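MgGH51 (Meripilus giganteus, PDB 6ZPV) probably hydrolyses terminal alpha-L-arabinofuranosyl residues from arabinose-containing polysaccharides, as a fungal GH51 alpha-L-arabinofuranosidase. Local coordinates at residues Phe353-Ala356 and Tyr361-His364; Asp365-Leu370 and Ile377-Thr382; Asn384-Val389 and Asn421-Phe426. All blocks are in the same frame, centred on the assembly; numbering follows the deposited sequence. Where two conformers were deposited one is given.

Contact 1: Phe353-Ala356 and Tyr361-His364; sequences FFAA and YRWH
R362, in the first turn of helix 359-373, reaches back to the carbonyl of A355 in the loop that leads into that helix. This is a strand-to-helix connection of the (beta/alpha)8 barrel expected of a GH51 enzyme: the loop leaves strand 345-348, makes a short 3-10 turn through F353 and F354, and enters the helix a few residues later. The close-packed part is small and centres on the buried guanidinium. Its NH2 donates to A355 O over 3.2 Å, and the N-H...O angle of 143° makes a bent bond. The oxygen sits at the guanidinium edge, close to its plane, while the donor is tilted 27° from the plane of the A355 carbonyl. A355 CB touches the same nitrogen, R362 NH2, at 3.5 Å. The arginine chain starts beside its own backbone N (chi1 -62°), stays extended at chi2 and bends at chi3, and this carries the group back toward the loop before the helix. Other partners fix its rotation: NE bonds to S358 OG, and NH1 donates to A291 O and makes a salt bridge with D352. An alanine here would remove the guanidinium, and would probably leave the D352 carboxylate without its charged mate and let the A355 turn move more freely. The loop's outer side is looser. A355 is only partly buried, F354 is exposed, F353 points away from the helix and the ring of F354 ends up facing away too. Both phenylalanines touch a crystal neighbour, so their exact pose may owe something to the lattice. The two rings pack on each other: F353 CE1 stands 3.5 Å above the ring plane of F354, over its centre.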
loop_
_atom_site.group_PDB
_atom_site.type_symbol
_atom_site.label_atom_id
_atom_site.label_comp_id
_atom_site.label_asym_id
_atom_site.label_seq_id
_atom_site.Cartn_x
_atom_site.Cartn_y
_atom_site.Cartn_z
ATOM N N PHE A 353 17.780 -13.122 -0.057
ATOM C CA PHE A 353 18.325 -14.131 -0.966
ATOM C C PHE A 353 19.239 -13.530 -2.003
ATOM O O PHE A 353 20.083 -14.237 -2.579
ATOM C CB PHE A 353 17.216 -14.985 -1.591
ATOM C CG PHE A 353 16.158 -14.242 -2.330
ATOM C CD1 PHE A 353 16.380 -13.803 -3.626
ATOM C CD2 PHE A 353 14.932 -13.972 -1.739
ATOM C CE1 PHE A 353 15.402 -13.132 -4.348
ATOM C CE2 PHE A 353 13.929 -13.311 -2.458
ATOM C CZ PHE A 353 14.175 -12.875 -3.752
ATOM N N PHE A 354 19.107 -12.231 -2.313
ATOM C CA PHE A 354 20.038 -11.578 -3.252
ATOM C C PHE A 354 21.385 -11.216 -2.621
ATOM O O PHE A 354 22.328 -10.873 -3.339
ATOM C CB PHE A 354 19.412 -10.302 -3.813
ATOM C CG PHE A 354 18.377 -10.517 -4.892
ATOM C CD1 PHE A 354 18.631 -11.316 -5.995
ATOM C CD2 PHE A 354 17.155 -9.866 -4.824
ATOM C CE1 PHE A 354 17.680 -11.449 -6.991
ATOM C CE2 PHE A 354 16.237 -10.004 -5.857
ATOM C CZ PHE A 354 16.472 -10.803 -6.925
ATOM N N ALA A 355 21.471 -11.300 -1.277
ATOM C CA ALA A 355 22.682 -10.942 -0.494
ATOM C C ALA A 355 22.925 -12.019 0.558
ATOM O O ALA A 355 23.121 -11.733 1.734
ATOM C CB ALA A 355 22.485 -9.555 0.108
ATOM N N ALA A 356 22.870 -13.276 0.108
ATOM C CA ALA A 356 22.940 -14.406 1.040
ATOM C C ALA A 356 24.322 -14.666 1.598
ATOM O O ALA A 356 24.447 -15.420 2.574
ATOM C CB ALA A 356 22.327 -15.609 0.397
ATOM N N TYR A 361 25.396 -13.408 9.000
ATOM C CA TYR A 361 25.852 -12.575 10.119
ATOM C C TYR A 361 24.885 -11.426 10.372
ATOM O O TYR A 361 24.748 -10.974 11.501
ATOM C CB TYR A 361 27.325 -12.125 10.008
ATOM C CG TYR A 361 27.666 -11.071 8.970
ATOM C CD1 TYR A 361 27.266 -9.756 9.130
ATOM C CD2 TYR A 361 28.428 -11.356 7.857
ATOM C CE1 TYR A 361 27.615 -8.776 8.192
ATOM C CE2 TYR A 361 28.772 -10.411 6.918
ATOM C CZ TYR A 361 28.402 -9.104 7.109
ATOM O OH TYR A 361 28.755 -8.171 6.137
ATOM N N ARG A 362 24.271 -10.887 9.312
ATOM C CA ARG A 362 23.311 -9.799 9.501
ATOM C C ARG A 362 22.068 -10.300 10.292
ATOM O O ARG A 362 21.684 -9.679 11.308
ATOM C CB ARG A 362 22.929 -9.134 8.184
ATOM C CG ARG A 362 24.122 -8.491 7.497
ATOM C CD ARG A 362 23.785 -7.755 6.200
ATOM N NE ARG A 362 23.294 -8.620 5.123
ATOM C CZ ARG A 362 22.072 -8.696 4.610
ATOM N NH1 ARG A 362 21.049 -8.029 5.136
ATOM N NH2 ARG A 362 21.862 -9.425 3.542
ATOM N N TRP A 363 21.478 -11.379 9.815
ATOM C CA TRP A 363 20.397 -12.043 10.569
ATOM C C TRP A 363 20.867 -12.374 11.979
ATOM O O TRP A 363 20.146 -12.091 12.959
ATOM C CB TRP A 363 19.996 -13.345 9.835
ATOM C CG TRP A 363 19.102 -14.247 10.642
ATOM C CD1 TRP A 363 19.476 -15.272 11.446
ATOM C CD2 TRP A 363 17.670 -14.155 10.759
ATOM N NE1 TRP A 363 18.407 -15.813 12.075
ATOM C CE2 TRP A 363 17.282 -15.151 11.663
ATOM C CE3 TRP A 363 16.677 -13.316 10.224
ATOM C CZ2 TRP A 363 15.958 -15.363 12.026
ATOM C CZ3 TRP A 363 15.375 -13.523 10.588
ATOM C CH2 TRP A 363 15.013 -14.539 11.478
ATOM N N HIS A 364 22.003 -13.032 12.142
ATOM C CA HIS A 364 22.410 -13.421 13.498
ATOM C C HIS A 364 22.493 -12.198 14.403
ATOM O O HIS A 364 21.954 -12.223 15.533
ATOM C CB HIS A 364 23.756 -14.130 13.459
ATOM C CG HIS A 364 24.250 -14.463 14.839
ATOM N ND1 HIS A 364 24.922 -13.542 15.635
ATOM C CD2 HIS A 364 24.054 -15.546 15.595
ATOM C CE1 HIS A 364 25.184 -14.105 16.820
ATOM N NE2 HIS A 364 24.676 -15.273 16.815
#

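Contact 2: Asp365-Leu370 and Ile377-Thr382; sequences DFVTAL and IRFIAT
The F379 ring meets L370 at its far end, where CZ lies 3.7 Å from L370 CB, the methylene coming in obliquely. On one face rests I377 CG2 from the same chain segment, 3.6 Å above the plane and shifted toward the rim. L370 CB touches the neighbouring ring carbon as well, at 3.8 Å from F379 CE1, and in the conformer given the two side chains cross at about a right angle. One helical turn earlier, V367 CG2 packs against the root of the phenylalanine, 4.2 Å from F379 CB. F379 points toward the helix, and with CG beside the backbone N (chi1 -68°) its ring end swings to L370.

All of this lies within the beta-alpha-beta unit made of strand 345-348, helix 359-373 and strand 378-381, with V367, L370 and F379 forming part of the layer between the barrel wall and its outer helices. W363 and Q371 of the same helix also touch F379, while L370, in this conformer, reaches on to I309 and I313 of helix 306-320. V367, L370 and F379 are buried and meet through carbon atoms alone, so their grip comes from shape and exclusion of water and is non-directional; a polar tie is supplied nearby, where Q371 NE2 bonds to I377 O.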
loop_
_atom_site.group_PDB
_atom_site.type_symbol
_atom_site.label_atom_id
_atom_site.label_comp_id
_atom_site.label_asym_id
_atom_site.label_seq_id
_atom_site.Cartn_x
_atom_site.Cartn_y
_atom_site.Cartn_z
ATOM N N ASP A 365 23.158 -11.163 13.944
ATOM C CA ASP A 365 23.419 -10.042 14.868
ATOM C C ASP A 365 22.127 -9.217 15.114
ATOM O O ASP A 365 21.870 -8.838 16.243
ATOM C CB ASP A 365 24.563 -9.165 14.352
ATOM C CG ASP A 365 25.918 -9.872 14.330
ATOM O OD1 ASP A 365 26.011 -11.038 14.777
ATOM O OD2 ASP A 365 26.890 -9.213 13.935
ATOM N N PHE A 366 21.338 -8.992 14.060
ATOM C CA PHE A 366 20.061 -8.306 14.266
ATOM C C PHE A 366 19.160 -9.107 15.139
ATOM O O PHE A 366 18.606 -8.532 16.092
ATOM C CB PHE A 366 19.372 -7.969 12.925
ATOM C CG PHE A 366 19.758 -6.660 12.279
ATOM C CD1 PHE A 366 20.912 -6.565 11.513
ATOM C CD2 PHE A 366 18.991 -5.550 12.486
ATOM C CE1 PHE A 366 21.276 -5.349 10.955
ATOM C CE2 PHE A 366 19.359 -4.319 11.932
ATOM C CZ PHE A 366 20.485 -4.232 11.161
ATOM N N VAL A 367 18.906 -10.370 14.844
ATOM C CA VAL A 367 17.875 -11.097 15.597
ATOM C C VAL A 367 18.378 -11.398 17.020
ATOM O O VAL A 367 17.580 -11.339 17.968
ATOM C CB VAL A 367 17.404 -12.364 14.852
ATOM C CG1 VAL A 367 16.425 -13.161 15.691
ATOM C CG2 VAL A 367 16.796 -11.960 13.539
ATOM N N THR A 368 19.671 -11.679 17.214
ATOM C CA THR A 368 20.133 -11.913 18.593
ATOM C C THR A 368 19.783 -10.668 19.451
ATOM O O THR A 368 19.254 -10.776 20.569
ATOM C CB THR A 368 21.629 -12.251 18.639
ATOM O OG1 THR A 368 21.849 -13.461 17.907
ATOM C CG2 THR A 368 22.129 -12.444 20.047
ATOM N N ALA A 369 20.130 -9.480 18.924
ATOM C CA ALA A 369 19.863 -8.226 19.663
ATOM C C ALA A 369 18.365 -7.953 19.810
ATOM O O ALA A 369 17.889 -7.597 20.909
ATOM C CB ALA A 369 20.567 -7.081 19.012
ATOM N N LEU A 370 17.636 -8.020 18.686
ATOM C CA LEU A 370 16.229 -7.639 18.716
ATOM C C LEU A 370 15.382 -8.649 19.500
ATOM O O LEU A 370 14.463 -8.240 20.229
ATOM C CB LEU A 370 15.718 -7.443 17.284
ATOM C CG LEU A 370 15.935 -6.068 16.660
ATOM C CD1 LEU A 370 17.390 -5.599 16.623
ATOM C CD2 LEU A 370 15.349 -6.016 15.285
ATOM N N ILE A 377 8.286 -11.078 20.117
ATOM C CA ILE A 377 8.127 -10.847 18.666
ATOM C C ILE A 377 8.624 -12.036 17.855
ATOM O O ILE A 377 9.607 -12.652 18.237
ATOM C CB ILE A 377 8.806 -9.551 18.232
ATOM C CG1 ILE A 377 8.063 -8.369 18.863
ATOM C CG2 ILE A 377 8.872 -9.425 16.715
ATOM C CD1 ILE A 377 8.685 -7.022 18.495
ATOM N N ARG A 378 7.910 -12.392 16.799
ATOM C CA ARG A 378 8.365 -13.433 15.888
ATOM C C ARG A 378 9.092 -12.792 14.707
ATOM O O ARG A 378 8.523 -11.974 13.983
ATOM C CB ARG A 378 7.196 -14.292 15.399
ATOM C CG ARG A 378 7.588 -15.586 14.717
ATOM C CD ARG A 378 6.397 -16.353 14.152
ATOM N NE ARG A 378 6.712 -17.736 13.809
ATOM C CZ ARG A 378 6.335 -18.808 14.477
ATOM N NH1 ARG A 378 5.710 -18.713 15.650
ATOM N NH2 ARG A 378 6.689 -20.022 13.993
ATOM N N PHE A 379 10.348 -13.153 14.508
ATOM C CA PHE A 379 11.196 -12.579 13.462
ATOM C C PHE A 379 11.183 -13.438 12.214
ATOM O O PHE A 379 11.382 -14.667 12.267
ATOM C CB PHE A 379 12.622 -12.329 13.974
ATOM C CG PHE A 379 12.649 -11.221 15.015
ATOM C CD1 PHE A 379 12.687 -9.890 14.601
ATOM C CD2 PHE A 379 12.521 -11.485 16.360
ATOM C CE1 PHE A 379 12.626 -8.850 15.519
ATOM C CE2 PHE A 379 12.424 -10.447 17.272
ATOM C CZ PHE A 379 12.465 -9.138 16.860
ATOM N N ILE A 380 11.014 -12.799 11.058
ATOM C CA ILE A 380 10.853 -13.494 9.757
ATOM C C ILE A 380 12.109 -13.279 8.912
ATOM O O ILE A 380 12.507 -12.120 8.660
ATOM C CB ILE A 380 9.610 -12.959 9.028
ATOM C CG1 ILE A 380 8.341 -13.009 9.865
ATOM C CG2 ILE A 380 9.458 -13.668 7.725
ATOM C CD1 ILE A 380 7.228 -12.155 9.385
ATOM N N ALA A 381 12.698 -14.380 8.439
ATOM C CA ALA A 381 13.876 -14.381 7.575
ATOM C C ALA A 381 13.452 -14.228 6.102
ATOM O O ALA A 381 12.376 -14.712 5.703
ATOM C CB ALA A 381 14.665 -15.639 7.810
ATOM N N THR A 382 14.369 -13.663 5.301
ATOM C CA THR A 382 14.030 -13.329 3.930
ATOM C C THR A 382 14.897 -14.017 2.888
ATOM O O THR A 382 14.666 -13.843 1.676
ATOM C CB THR A 382 14.147 -11.806 3.724
ATOM O OG1 THR A 382 15.540 -11.517 3.742
ATOM C CG2 THR A 382 13.355 -11.009 4.727
#

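Contact 3: Asn384-Val389 and Asn421-Phe426; sequences NAWNPV and NGTTYF. With NAG (2-acetamido-2-deoxy-beta-D-glucopyranose), chain B; NAG (2-acetamido-2-deoxy-beta-D-glucopyranose), chain C; BMA (beta-D-mannopyranose), chain D; MAN (alpha-D-mannopyranose), chain E.
W386 points the edge of its indole at T423 and Y425 while one face lies against the first sugar of the N-glycan on N421. The segments are a loop after strand 378-381, with a type II beta turn from N384 to N387, and the residues leading into barrel strand 424-432. N421-G422-T423 is an N-glycosylation sequon, and N421 ND2 is bonded to C1 of NAG (chain B).

The W386 and Y425 side chains cross at about a right angle. W386 NE1 donates to Y425 OH, 3.1 Å away and 10° out of the indole plane, with an N-H...O angle of 153°. T423 and W386 come at each other from opposite directions, with T423 OG1 at the indole edge 3.2 Å from W386 CZ2. That hydroxyl donates to N421 OD1 over 2.9 Å, tying the glycosylated amide to the threonine. Over the indole, C3 of NAG (chain B) lies 3.6 Å above the plane near its centre, consistent with a CH-pi contact that helps hold the glycan against the protein. Further along the glycan, N387 ND2 donates to O3 of NAG (chain C) in a nearly straight bond of 3.2 Å, at 169°.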
loop_
_atom_site.group_PDB
_atom_site.type_symbol
_atom_site.label_atom_id
_atom_site.label_comp_id
_atom_site.label_asym_id
_atom_site.label_seq_id
_atom_site.Cartn_x
_atom_site.Cartn_y
_atom_site.Cartn_z
ATOM N N ASN A 384 16.187 -17.530 0.922
ATOM C CA ASN A 384 15.462 -18.751 0.526
ATOM C C ASN A 384 15.476 -19.713 1.712
ATOM O O ASN A 384 16.503 -19.806 2.474
ATOM C CB ASN A 384 16.147 -19.406 -0.679
ATOM C CG ASN A 384 16.097 -18.539 -1.906
ATOM O OD1 ASN A 384 15.129 -17.813 -2.134
ATOM N ND2 ASN A 384 17.130 -18.647 -2.733
ATOM N N ALA A 385 14.414 -20.444 1.890
ATOM C CA ALA A 385 14.288 -21.249 3.105
ATOM C C ALA A 385 15.441 -22.222 3.224
ATOM O O ALA A 385 15.682 -23.014 2.315
ATOM C CB ALA A 385 12.950 -21.944 3.084
ATOM N N TRP A 386 16.139 -22.146 4.348
ATOM C CA TRP A 386 17.136 -23.133 4.808
ATOM C C TRP A 386 18.457 -23.117 4.055
ATOM O O TRP A 386 19.332 -23.932 4.391
ATOM C CB TRP A 386 16.543 -24.567 4.816
ATOM C CG TRP A 386 15.245 -24.575 5.548
ATOM C CD1 TRP A 386 14.026 -24.815 5.007
ATOM C CD2 TRP A 386 15.008 -24.260 6.908
ATOM N NE1 TRP A 386 13.014 -24.620 5.925
ATOM C CE2 TRP A 386 13.611 -24.314 7.110
ATOM C CE3 TRP A 386 15.825 -23.927 7.981
ATOM C CZ2 TRP A 386 13.039 -24.028 8.336
ATOM C CZ3 TRP A 386 15.261 -23.658 9.205
ATOM C CH2 TRP A 386 13.875 -23.704 9.372
ATOM N N ASN A 387 18.640 -22.222 3.113
ATOM C CA ASN A 387 19.891 -22.143 2.329
ATOM C C ASN A 387 20.158 -20.679 2.039
ATOM O O ASN A 387 19.540 -20.099 1.146
ATOM C CB ASN A 387 19.824 -22.942 1.048
ATOM C CG ASN A 387 19.801 -24.428 1.250
ATOM O OD1 ASN A 387 20.856 -24.992 1.593
ATOM N ND2 ASN A 387 18.640 -25.058 1.112
ATOM N N PRO A 388 21.016 -19.985 2.832
ATOM C CA PRO A 388 21.952 -20.569 3.773
ATOM C C PRO A 388 21.296 -20.886 5.094
ATOM O O PRO A 388 20.236 -20.384 5.448
ATOM C CB PRO A 388 22.948 -19.409 3.973
ATOM C CG PRO A 388 22.125 -18.160 3.762
ATOM C CD PRO A 388 21.159 -18.531 2.653
ATOM N N VAL A 389 22.005 -21.665 5.880
ATOM C CA VAL A 389 21.548 -22.053 7.213
ATOM C C VAL A 389 21.786 -20.910 8.207
ATOM O O VAL A 389 22.882 -20.406 8.314
ATOM C CB VAL A 389 22.296 -23.282 7.666
ATOM C CG1 VAL A 389 21.804 -23.670 9.053
ATOM C CG2 VAL A 389 22.175 -24.407 6.633
ATOM N N ASN A 421 7.725 -28.858 11.190
ATOM C CA ASN A 421 8.856 -28.882 12.156
ATOM C C ASN A 421 8.922 -27.565 12.929
ATOM O O ASN A 421 10.022 -27.203 13.409
ATOM C CB ASN A 421 10.150 -29.338 11.467
ATOM C CG ASN A 421 10.642 -28.427 10.396
ATOM O OD1 ASN A 421 10.144 -27.260 10.225
ATOM N ND2 ASN A 421 11.628 -28.966 9.682
ATOM N N GLY A 422 7.771 -26.865 13.045
ATOM C CA GLY A 422 7.698 -25.648 13.854
ATOM C C GLY A 422 7.896 -24.365 13.073
ATOM O O GLY A 422 7.739 -23.296 13.679
ATOM N N THR A 423 8.294 -24.480 11.839
ATOM C CA THR A 423 8.504 -23.308 11.003
ATOM C C THR A 423 7.178 -22.890 10.378
ATOM O O THR A 423 6.427 -23.743 9.935
ATOM C CB THR A 423 9.499 -23.598 9.868
ATOM O OG1 THR A 423 10.581 -24.367 10.341
ATOM C CG2 THR A 423 9.965 -22.311 9.235
ATOM N N THR A 424 6.896 -21.604 10.336
ATOM C CA THR A 424 5.758 -21.110 9.592
ATOM C C THR A 424 6.244 -20.253 8.419
ATOM O O THR A 424 7.337 -19.706 8.428
ATOM C CB THR A 424 4.779 -20.374 10.504
ATOM O OG1 THR A 424 5.423 -19.246 11.079
ATOM C CG2 THR A 424 4.170 -21.239 11.557
ATOM N N TYR A 425 5.375 -20.120 7.431
ATOM C CA TYR A 425 5.701 -19.520 6.137
ATOM C C TYR A 425 4.748 -18.391 5.819
ATOM O O TYR A 425 3.508 -18.543 5.983
ATOM C CB TYR A 425 5.747 -20.588 5.052
ATOM C CG TYR A 425 6.834 -21.608 5.287
ATOM C CD1 TYR A 425 8.136 -21.376 4.874
ATOM C CD2 TYR A 425 6.638 -22.746 6.056
ATOM C CE1 TYR A 425 9.162 -22.254 5.158
ATOM C CE2 TYR A 425 7.660 -23.649 6.375
ATOM C CZ TYR A 425 8.940 -23.389 5.910
ATOM O OH TYR A 425 9.981 -24.237 6.160
ATOM N N PHE A 426 5.310 -17.303 5.363
ATOM C CA PHE A 426 4.567 -16.095 4.946
ATOM C C PHE A 426 4.756 -15.979 3.437
ATOM O O PHE A 426 5.891 -15.844 2.960
ATOM C CB PHE A 426 5.237 -14.902 5.623
ATOM C CG PHE A 426 4.766 -13.522 5.249
ATOM C CD1 PHE A 426 3.496 -13.298 4.801
ATOM C CD2 PHE A 426 5.615 -12.424 5.411
ATOM C CE1 PHE A 426 3.044 -12.011 4.524
ATOM C CE2 PHE A 426 5.176 -11.128 5.153
ATOM C CZ PHE A 426 3.872 -10.937 4.724
HETATM C C1 NAG B . 12.329 -28.347 8.632
HETATM C C2 NAG B . 13.779 -28.036 9.083
HETATM C C3 NAG B . 14.737 -27.681 7.965
HETATM C C4 NAG B . 14.664 -28.528 6.746
HETATM C C5 NAG B . 13.186 -28.693 6.406
HETATM C C6 NAG B . 12.984 -29.702 5.258
HETATM C C7 NAG B . 13.668 -27.339 11.423
HETATM C C8 NAG B . 13.443 -26.188 12.412
HETATM N N2 NAG B . 13.786 -27.050 10.150
HETATM O O3 NAG B . 16.096 -27.580 8.453
HETATM O O4 NAG B . 15.267 -27.978 5.571
HETATM O O5 NAG B . 12.430 -29.223 7.466
HETATM O O6 NAG B . 13.637 -30.938 5.560
HETATM O O7 NAG B . 13.816 -28.495 11.829
HETATM C C1 NAG C . 16.560 -28.414 5.240
HETATM C C2 NAG C . 16.817 -28.123 3.768
HETATM C C3 NAG C . 18.201 -28.520 3.393
HETATM C C4 NAG C . 19.131 -27.757 4.342
HETATM C C5 NAG C . 18.734 -27.903 5.822
HETATM C C6 NAG C . 19.570 -27.027 6.793
HETATM C C7 NAG C . 14.939 -28.203 2.203
HETATM C C8 NAG C . 14.014 -29.131 1.409
HETATM N N2 NAG C . 15.818 -28.821 2.947
HETATM O O3 NAG C . 18.450 -28.063 2.055
HETATM O O4 NAG C . 20.470 -28.291 4.295
HETATM O O5 NAG C . 17.387 -27.550 6.027
HETATM O O6 NAG C . 19.197 -27.042 8.197
HETATM O O7 NAG C . 14.773 -26.999 2.162
HETATM C C1 BMA D . 21.400 -27.699 3.425
HETATM C C2 BMA D . 22.796 -27.963 4.035
HETATM C C3 BMA D . 23.872 -27.482 3.074
HETATM C C4 BMA D . 23.713 -28.115 1.689
HETATM C C5 BMA D . 22.294 -27.935 1.194
HETATM C C6 BMA D . 22.066 -28.750 -0.096
HETATM O O2 BMA D . 23.007 -29.360 4.348
HETATM O O3 BMA D . 25.174 -27.824 3.586
HETATM O O4 BMA D . 24.642 -27.609 0.746
HETATM O O5 BMA D . 21.354 -28.427 2.157
HETATM O O6 BMA D . 20.835 -28.261 -0.680
HETATM C C1 MAN E . 25.860 -26.715 4.149
HETATM C C2 MAN E . 27.325 -27.093 4.278
HETATM C C3 MAN E . 27.576 -28.199 5.347
HETATM C C4 MAN E . 26.933 -27.793 6.643
HETATM C C5 MAN E . 25.440 -27.462 6.453
HETATM C C6 MAN E . 24.767 -27.045 7.798
HETATM O O2 MAN E . 28.094 -25.910 4.636
HETATM O O3 MAN E . 28.963 -28.322 5.565
HETATM O O4 MAN E . 27.107 -28.835 7.609
HETATM O O5 MAN E . 25.329 -26.450 5.441
HETATM O O6 MAN E . 25.302 -25.747 8.180
#

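The three contacts come in sequence along the chain without overlapping, and all belong to its barrel part. Contacts 1 and 2 share helix 359-373, and their centres are 11 Å apart; W363 of contact 1 lies against A381 of contact 2. Contact 3 is centred about 13 Å from each of the others. It reaches the same eight-stranded parallel sheet as contact 2, two strands further on, and R378 approaches T424 there. F353 of contact 1 also touches N384. Loop, helix, sheet and N-glycan thus form one continuous patch on one flank of the molecule.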